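Local atomic coordinates of DNA ligase (PDB entry 3GDE), a protein that seals nicks in double-stranded DNA at the expense of ATP, probably serving DNA replication, recombination and repair. Residues 196-202 with 218-222; 223-228 with 268-274; 261-265 with 292-296. All blocks are in the same frame, centred on the assembly; numbering follows the deposited sequence.

Contact 1: 196-202 with 218-222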
# COMPACT_ATOMS: atom_id res chain seq x y z
N ILE A 196 -6.39 -1.99 -13.19
CA ILE A 196 -7.85 -1.86 -13.13
C ILE A 196 -8.57 -2.91 -12.27
O ILE A 196 -9.77 -2.79 -12.02
CB ILE A 196 -8.53 -1.77 -14.52
CG1 ILE A 196 -8.34 -3.06 -15.31
CG2 ILE A 196 -8.05 -0.53 -15.30
CD1 ILE A 196 -9.42 -3.29 -16.34
N THR A 197 -7.84 -3.94 -11.83
CA THR A 197 -8.42 -4.99 -10.97
C THR A 197 -7.84 -4.98 -9.57
O THR A 197 -8.52 -5.37 -8.62
CB THR A 197 -8.23 -6.42 -11.54
OG1 THR A 197 -6.83 -6.71 -11.65
CG2 THR A 197 -8.89 -6.55 -12.90
N ASN A 198 -6.58 -4.56 -9.46
CA ASN A 198 -5.82 -4.57 -8.21
C ASN A 198 -5.80 -5.93 -7.47
O ASN A 198 -5.80 -6.00 -6.23
CB ASN A 198 -6.27 -3.41 -7.31
CG ASN A 198 -5.78 -2.07 -7.81
OD1 ASN A 198 -4.61 -1.73 -7.62
ND2 ASN A 198 -6.65 -1.33 -8.49
N ASP A 199 -5.79 -6.99 -8.27
CA ASP A 199 -5.64 -8.35 -7.78
C ASP A 199 -4.79 -9.13 -8.79
O ASP A 199 -5.30 -9.56 -9.83
CB ASP A 199 -7.03 -9.00 -7.62
CG ASP A 199 -6.97 -10.36 -6.91
OD1 ASP A 199 -5.90 -11.02 -6.90
OD2 ASP A 199 -8.01 -10.77 -6.37
N LEU A 200 -3.51 -9.31 -8.47
CA LEU A 200 -2.58 -10.03 -9.33
C LEU A 200 -2.93 -11.50 -9.51
O LEU A 200 -2.61 -12.10 -10.53
CB LEU A 200 -1.13 -9.91 -8.83
CG LEU A 200 -0.17 -9.04 -9.63
CD1 LEU A 200 1.27 -9.35 -9.25
CD2 LEU A 200 -0.36 -9.20 -11.15
N GLY A 201 -3.57 -12.07 -8.49
CA GLY A 201 -4.06 -13.44 -8.55
C GLY A 201 -5.12 -13.60 -9.62
O GLY A 201 -5.03 -14.50 -10.46
N ARG A 202 -6.13 -12.72 -9.58
CA ARG A 202 -7.16 -12.65 -10.61
C ARG A 202 -6.54 -12.49 -12.00
O ARG A 202 -6.95 -13.16 -12.95
CB ARG A 202 -8.10 -11.47 -10.33
CG ARG A 202 -9.56 -11.73 -10.65
CD ARG A 202 -10.11 -10.92 -11.81
NE ARG A 202 -10.61 -9.64 -11.35
CZ ARG A 202 -11.63 -8.96 -11.88
NH1 ARG A 202 -12.32 -9.44 -12.92
NH2 ARG A 202 -11.97 -7.78 -11.35
N MET A 218 -10.26 -7.15 -20.24
CA MET A 218 -10.67 -6.78 -18.88
C MET A 218 -11.05 -5.30 -18.78
O MET A 218 -10.37 -4.42 -19.33
CB MET A 218 -9.60 -7.15 -17.85
CG MET A 218 -9.31 -8.64 -17.79
SD MET A 218 -8.23 -9.14 -16.43
CE MET A 218 -9.41 -9.21 -15.08
N LYS A 219 -12.15 -5.03 -18.09
CA LYS A 219 -12.67 -3.67 -17.95
C LYS A 219 -12.81 -3.27 -16.49
O LYS A 219 -12.83 -4.12 -15.59
CB LYS A 219 -14.05 -3.54 -18.63
CG LYS A 219 -14.06 -3.75 -20.12
CD LYS A 219 -15.49 -3.94 -20.59
CE LYS A 219 -15.56 -4.40 -22.04
NZ LYS A 219 -16.96 -4.78 -22.41
N ILE A 220 -12.90 -1.96 -16.27
CA ILE A 220 -13.26 -1.40 -14.97
C ILE A 220 -14.69 -1.84 -14.64
O ILE A 220 -15.58 -1.74 -15.47
CB ILE A 220 -13.19 0.15 -14.97
CG1 ILE A 220 -11.77 0.63 -15.29
CG2 ILE A 220 -13.70 0.73 -13.65
CD1 ILE A 220 -11.67 2.10 -15.67
N GLU A 221 -14.88 -2.34 -13.42
CA GLU A 221 -16.22 -2.59 -12.91
C GLU A 221 -16.42 -1.86 -11.59
O GLU A 221 -15.49 -1.74 -10.78
CB GLU A 221 -16.53 -4.10 -12.82
CG GLU A 221 -15.51 -4.97 -12.12
CD GLU A 221 -15.69 -6.47 -12.41
OE1 GLU A 221 -15.19 -6.95 -13.45
OE2 GLU A 221 -16.33 -7.16 -11.58
N ILE A 222 -17.64 -1.35 -11.40
CA ILE A 222 -17.97 -0.57 -10.22
C ILE A 222 -17.78 -1.38 -8.93
O ILE A 222 -18.18 -2.56 -8.85
CB ILE A 222 -19.40 0.04 -10.28
CG1 ILE A 222 -19.53 0.96 -11.49
CG2 ILE A 222 -19.69 0.85 -9.01
CD1 ILE A 222 -20.90 1.63 -11.62
O HOH W 1 -12.24 -2.08 -11.84
O HOH W 2 -12.14 -4.88 -12.83
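Ile196 lays its CD1 methyl over the backbone of 218-220. CD1 comes 3.3 Å from Met218 O and almost as near the carbonyl carbon of Lys219. CG1 sits between the backbone N and the carbonyl carbon (chi1 64°). CG2 then lies beside the backbone N and meets Ile220 CG1 at 3.9 Å. These two isoleucines cross at about a right angle. Beyond Ile220 lies Ile297 of strand 296-306.

Met218 runs past Arg202 in the opposite direction. Its chain is extended as far as SD and then bends (chi3 81°), which brings CE back against 196-202. CE packs tightly on Thr197 CG2, at 3.5 Å. It also lies over one face of the Arg202 guanidinium, 3.6 Å from Arg202 NH1, and Thr197 CG2 touches the same face. The hydroxyl of Thr197 is turned to the carbonyl of Ala193 in its own helix. At the edge of the guanidinium stands the carboxylate of Glu221, nearly perpendicular to it. The salt bridge from Arg202 NH1 to Glu221 OE1 is long, 3.8 Å, so it is probably loose.

Two waters join the backbones. The oxygen of one accepts from Glu221 N and lies 2.6 Å from Ile196 O. The other lies between Lys219 O and Ile196 O. Asp199 OD1 takes Arg202 N at 3.2 Å from above the carboxylate plane. Asp199 OD2 is held by Tyr43 OH.

Asp199 is thus the N-cap of helix 200-216, just after helix 187-197. The loop that follows helix 200-216 returns to pack on the end of helix 187-197, then leads toward strand 230-233 of the adenylation domain.

Contact 2: 223-228 with 268-274. With PO4 (phosphate ion), chain B.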
# COMPACT_ATOMS: atom_id res chain seq x y z
N HIS A 223 -17.14 -0.73 -7.96
CA HIS A 223 -16.81 -1.29 -6.65
C HIS A 223 -15.50 -2.09 -6.65
O HIS A 223 -15.04 -2.54 -5.60
CB HIS A 223 -18.00 -2.04 -6.01
CG HIS A 223 -19.24 -1.20 -5.88
ND1 HIS A 223 -20.40 -1.47 -6.56
CD2 HIS A 223 -19.48 -0.08 -5.16
CE1 HIS A 223 -21.31 -0.56 -6.27
NE2 HIS A 223 -20.77 0.30 -5.42
N ILE A 224 -14.88 -2.22 -7.82
CA ILE A 224 -13.50 -2.71 -7.89
C ILE A 224 -12.57 -1.53 -8.21
O ILE A 224 -12.66 -0.93 -9.28
CB ILE A 224 -13.32 -3.92 -8.86
CG1 ILE A 224 -14.02 -5.14 -8.26
CG2 ILE A 224 -11.84 -4.21 -9.10
CD1 ILE A 224 -14.22 -6.29 -9.21
N PRO A 225 -11.68 -1.21 -7.25
CA PRO A 225 -10.87 0.00 -7.35
C PRO A 225 -9.87 -0.06 -8.48
O PRO A 225 -9.32 -1.13 -8.78
CB PRO A 225 -10.14 0.05 -6.00
CG PRO A 225 -10.07 -1.38 -5.58
CD PRO A 225 -11.37 -1.97 -6.03
N VAL A 226 -9.67 1.08 -9.11
CA VAL A 226 -8.64 1.22 -10.12
C VAL A 226 -7.51 2.11 -9.59
O VAL A 226 -7.75 3.08 -8.85
CB VAL A 226 -9.21 1.58 -11.54
CG1 VAL A 226 -10.75 1.69 -11.53
CG2 VAL A 226 -8.52 2.79 -12.18
N ARG A 227 -6.29 1.74 -9.94
CA ARG A 227 -5.12 2.48 -9.49
C ARG A 227 -5.19 3.89 -10.03
O ARG A 227 -5.39 4.10 -11.23
CB ARG A 227 -3.85 1.79 -9.98
CG ARG A 227 -2.72 1.88 -9.01
CD ARG A 227 -2.96 0.97 -7.82
NE ARG A 227 -2.23 -0.29 -7.93
CZ ARG A 227 -0.94 -0.43 -7.63
NH1 ARG A 227 -0.23 0.62 -7.22
NH2 ARG A 227 -0.35 -1.60 -7.76
N MET A 228 -5.07 4.87 -9.15
CA MET A 228 -5.24 6.26 -9.55
C MET A 228 -4.11 6.74 -10.47
O MET A 228 -2.96 6.31 -10.34
CB MET A 228 -5.33 7.17 -8.32
CG MET A 228 -6.55 6.88 -7.46
SD MET A 228 -6.25 7.53 -5.83
CE MET A 228 -7.85 7.25 -5.06
N THR A 268 -19.16 2.64 -2.59
CA THR A 268 -17.86 2.34 -1.99
C THR A 268 -16.90 3.50 -2.22
O THR A 268 -16.90 4.13 -3.29
CB THR A 268 -17.20 1.04 -2.51
OG1 THR A 268 -17.25 1.02 -3.94
CG2 THR A 268 -17.88 -0.21 -1.94
N ILE A 269 -16.09 3.79 -1.21
CA ILE A 269 -15.07 4.83 -1.28
C ILE A 269 -13.71 4.22 -0.96
O ILE A 269 -13.53 3.57 0.07
CB ILE A 269 -15.37 6.02 -0.32
CG1 ILE A 269 -16.78 6.57 -0.56
CG2 ILE A 269 -14.31 7.13 -0.45
CD1 ILE A 269 -17.23 7.60 0.47
N TYR A 270 -12.76 4.42 -1.87
CA TYR A 270 -11.39 3.98 -1.68
C TYR A 270 -10.45 5.16 -1.50
O TYR A 270 -10.62 6.20 -2.15
CB TYR A 270 -10.93 3.11 -2.85
CG TYR A 270 -11.73 1.85 -2.98
CD1 TYR A 270 -11.44 0.74 -2.19
CD2 TYR A 270 -12.79 1.76 -3.88
CE1 TYR A 270 -12.18 -0.43 -2.29
CE2 TYR A 270 -13.54 0.59 -4.00
CZ TYR A 270 -13.23 -0.50 -3.19
OH TYR A 270 -13.95 -1.67 -3.30
N SER A 271 -9.48 5.01 -0.62
CA SER A 271 -8.48 6.04 -0.39
C SER A 271 -7.36 5.98 -1.45
O SER A 271 -7.43 5.20 -2.40
CB SER A 271 -7.90 5.89 1.02
OG SER A 271 -7.18 4.68 1.13
N ARG A 272 -6.35 6.84 -1.28
CA ARG A 272 -5.20 6.92 -2.20
C ARG A 272 -4.50 5.58 -2.33
O ARG A 272 -4.08 5.21 -3.42
CB ARG A 272 -4.25 8.05 -1.72
CG ARG A 272 -2.78 8.05 -2.16
CD ARG A 272 -2.52 8.36 -3.64
NE ARG A 272 -2.12 7.12 -4.27
CZ ARG A 272 -0.90 6.79 -4.67
NH1 ARG A 272 0.12 7.63 -4.59
NH2 ARG A 272 -0.72 5.59 -5.19
N ARG A 273 -4.39 4.85 -1.22
CA ARG A 273 -3.75 3.53 -1.21
C ARG A 273 -4.79 2.41 -1.35
O ARG A 273 -4.49 1.22 -1.14
CB ARG A 273 -2.90 3.30 0.06
CG ARG A 273 -2.29 4.53 0.77
CD ARG A 273 -1.53 5.54 -0.11
NE ARG A 273 -0.39 5.01 -0.87
CZ ARG A 273 0.61 5.76 -1.34
NH1 ARG A 273 0.64 7.08 -1.13
NH2 ARG A 273 1.60 5.20 -2.04
N LEU A 274 -6.00 2.82 -1.73
CA LEU A 274 -7.12 1.94 -1.98
C LEU A 274 -7.56 1.12 -0.77
O LEU A 274 -7.89 -0.05 -0.91
CB LEU A 274 -6.88 1.05 -3.22
CG LEU A 274 -6.53 1.74 -4.54
CD1 LEU A 274 -6.27 0.70 -5.61
CD2 LEU A 274 -7.61 2.71 -5.00
P PO4 B . 1.08 11.08 -4.64
O1 PO4 B . -0.40 10.85 -4.38
O2 PO4 B . 1.20 11.80 -5.95
O3 PO4 B . 1.69 11.93 -3.55
O4 PO4 B . 1.77 9.74 -4.70
O HOH W 3 -4.07 4.35 -6.18
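In the adenylation domain of this ligase, the loop 223-228 lies across strand 268-271 and the type I beta turn Ser271-Leu274, with Pro225 set on the ring of Tyr270. Pro225 CB stands over the ring centre, 3.8 Å from the centroid, in a CH-pi contact. The same CB touches Leu274 CD2 at 3.8 Å. Tyr270 CG is beside its backbone N (chi1 -63°), and this points the ring back along the loop. The hydroxyl then donates to His223 O over 2.7 Å, from above the carbonyl plane. One aromatic thus holds two loop residues, by its face and by its hydroxyl. His261 meets the ring with its plane roughly perpendicular.

At the far end, Met228 reaches over the turn. Its CE lies 3.4 Å from Ser271 O and its SD rests near Arg272 CA. A water accepts from Met228 N and donates to Arg272 O.

Arg272 points away from the loop, then bends at chi2 and chi3. Arg272 NH1 comes 2.7 Å from O4 of the phosphate, which lies at the guanidinium edge. Its bond to phosphate O1 is weak. The guanidinium of Arg273 lies over one face of it, centre over centre.

The phosphate is probably from the crystallisation liquor. Arg414 NH1 and Lys420 NZ are hydrogen-bonded to it, and both residues are predicted ATP ligands, as is Arg272. This cationic cluster would suit an anionic group, consistent with a nucleotide-phosphate site.

Contact 3: 261-265 with 292-296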
# COMPACT_ATOMS: atom_id res chain seq x y z
N HIS A 261 -17.32 4.99 -6.02
CA HIS A 261 -18.02 4.06 -6.91
C HIS A 261 -19.51 4.00 -6.57
O HIS A 261 -19.88 3.77 -5.41
CB HIS A 261 -17.42 2.66 -6.77
CG HIS A 261 -15.99 2.56 -7.20
ND1 HIS A 261 -15.60 1.87 -8.33
CD2 HIS A 261 -14.85 3.03 -6.64
CE1 HIS A 261 -14.28 1.93 -8.45
NE2 HIS A 261 -13.81 2.63 -7.44
N TRP A 262 -20.36 4.17 -7.58
CA TRP A 262 -21.82 4.30 -7.38
C TRP A 262 -22.57 4.47 -8.71
O TRP A 262 -22.17 5.31 -9.51
CB TRP A 262 -22.05 5.54 -6.50
CG TRP A 262 -23.40 6.22 -6.62
CD1 TRP A 262 -23.73 7.27 -7.44
CD2 TRP A 262 -24.59 5.90 -5.89
NE1 TRP A 262 -25.04 7.62 -7.26
CE2 TRP A 262 -25.60 6.80 -6.32
CE3 TRP A 262 -24.90 4.95 -4.91
CZ2 TRP A 262 -26.90 6.77 -5.80
CZ3 TRP A 262 -26.20 4.92 -4.40
CH2 TRP A 262 -27.18 5.83 -4.85
N ASP A 263 -23.63 3.73 -9.03
CA ASP A 263 -24.00 2.36 -8.68
C ASP A 263 -25.36 2.00 -9.33
O ASP A 263 -25.34 1.35 -10.38
CB ASP A 263 -23.99 2.03 -7.20
CG ASP A 263 -24.39 0.58 -6.96
OD1 ASP A 263 -24.20 -0.26 -7.86
OD2 ASP A 263 -24.89 0.30 -5.87
N GLY A 264 -26.52 2.41 -8.80
CA GLY A 264 -26.70 3.30 -7.65
C GLY A 264 -27.60 2.70 -6.57
O GLY A 264 -28.72 3.17 -6.35
N SER A 265 -27.10 1.66 -5.91
CA SER A 265 -27.79 1.00 -4.81
C SER A 265 -26.88 1.05 -3.58
O SER A 265 -27.36 1.02 -2.44
CB SER A 265 -28.08 -0.46 -5.18
OG SER A 265 -28.31 -0.60 -6.58
N VAL A 292 -24.94 12.82 -6.68
CA VAL A 292 -24.32 12.26 -7.89
C VAL A 292 -25.20 11.26 -8.66
O VAL A 292 -25.98 10.50 -8.09
CB VAL A 292 -22.83 11.78 -7.69
CG1 VAL A 292 -22.08 12.65 -6.66
CG2 VAL A 292 -22.74 10.33 -7.33
N LYS A 293 -25.07 11.33 -9.98
CA LYS A 293 -25.77 10.45 -10.91
C LYS A 293 -25.22 9.02 -10.79
O LYS A 293 -24.01 8.82 -10.84
CB LYS A 293 -25.60 11.03 -12.32
CG LYS A 293 -26.31 10.31 -13.45
CD LYS A 293 -25.31 9.58 -14.37
CE LYS A 293 -24.34 10.54 -15.09
NZ LYS A 293 -24.97 11.47 -16.09
N PRO A 294 -26.11 8.03 -10.58
CA PRO A 294 -25.72 6.63 -10.40
C PRO A 294 -25.02 6.05 -11.63
O PRO A 294 -25.28 6.51 -12.74
CB PRO A 294 -27.05 5.91 -10.17
CG PRO A 294 -28.00 6.99 -9.73
CD PRO A 294 -27.58 8.19 -10.49
N GLY A 295 -24.16 5.07 -11.43
CA GLY A 295 -23.45 4.41 -12.54
C GLY A 295 -22.11 5.03 -12.88
O GLY A 295 -21.69 5.00 -14.04
N VAL A 296 -21.45 5.60 -11.88
CA VAL A 296 -20.16 6.28 -12.09
C VAL A 296 -19.05 5.81 -11.15
O VAL A 296 -19.29 5.21 -10.09
CB VAL A 296 -20.27 7.85 -12.02
CG1 VAL A 296 -21.25 8.39 -13.05
CG2 VAL A 296 -20.65 8.32 -10.63
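Trp262 and Val296 form an antiparallel hydrogen-bonded pair where strand 256-262 meets the start of strand 296-306. Gly295 and Val296 both face Trp262, so these three residues make a G1 beta bulge. Gly295 has a positive phi (92°), a backbone shape in which a side chain would press on the carbonyl O of Pro294.

Trp262 N donates to Val296 O at 2.9 Å, in a bond that runs nearly along the C=O axis. Trp262 O accepts twice. Gly295 N reaches it at 2.8 Å, but the angle is poor and the bond is weak. Val296 N is modelled only 2.5 Å from the same oxygen, a length that is doubtful. The bulge appears to direct two backbone N-H groups onto one carbonyl. Asp263 N and Gly295 N, two donors, sit 2.8 Å apart without a bond. Cis peptides precede Asp263 and Gly264, so the local detail is uncertain. On its other edge, strand 256-262 bonds His261 to Thr268.

The indole swings out across the loop 292-294. Trp262 CG lies anti to the backbone N (chi1 155°), and the ring edge carrying NE1 is presented to Val292. NE1 donates to Val292 O over 3.1 Å, coming from well above the carbonyl plane. Pro294 lies side by side with the indole, its CG 4.1 Å from Trp262 CZ2. Gly264 CA covers one ring face, toward the rim. Ile288 and Lys289 of helix 282-291 also touch the indole. A leucine here would probably leave Val292 O without its indole donor and open a gap beside Pro294.

The CB of Asp263 points away from 292-296. OD2 accepts from Arg266 N and, weakly, from Ser265 N. Pro294 CB rests 3.6 Å from Gly264 CA.

In the fold
Contact 1 closes before the other two open, while the segments of contacts 2 and 3 alternate along the chain. The centres of contacts 1 and 2 lie about 11 Å apart, those of 2 and 3 about 15 Å, and those of 1 and 3 about 19 Å. Contacts 2 and 3 share a sheet: strand 256-262 has strand 268-271 on one edge and strand 296-306 on the other. The connector after helix 200-216 supplies 218-222 to contact 1 and 223-228 to contact 2. Asn198 ND2 is hydrogen-bonded to Pro225 O, and Ile222 packs on His261. Through these links helix 187-197 and the connector are tied to the adenylation domain, which holds the predicted nucleotide site.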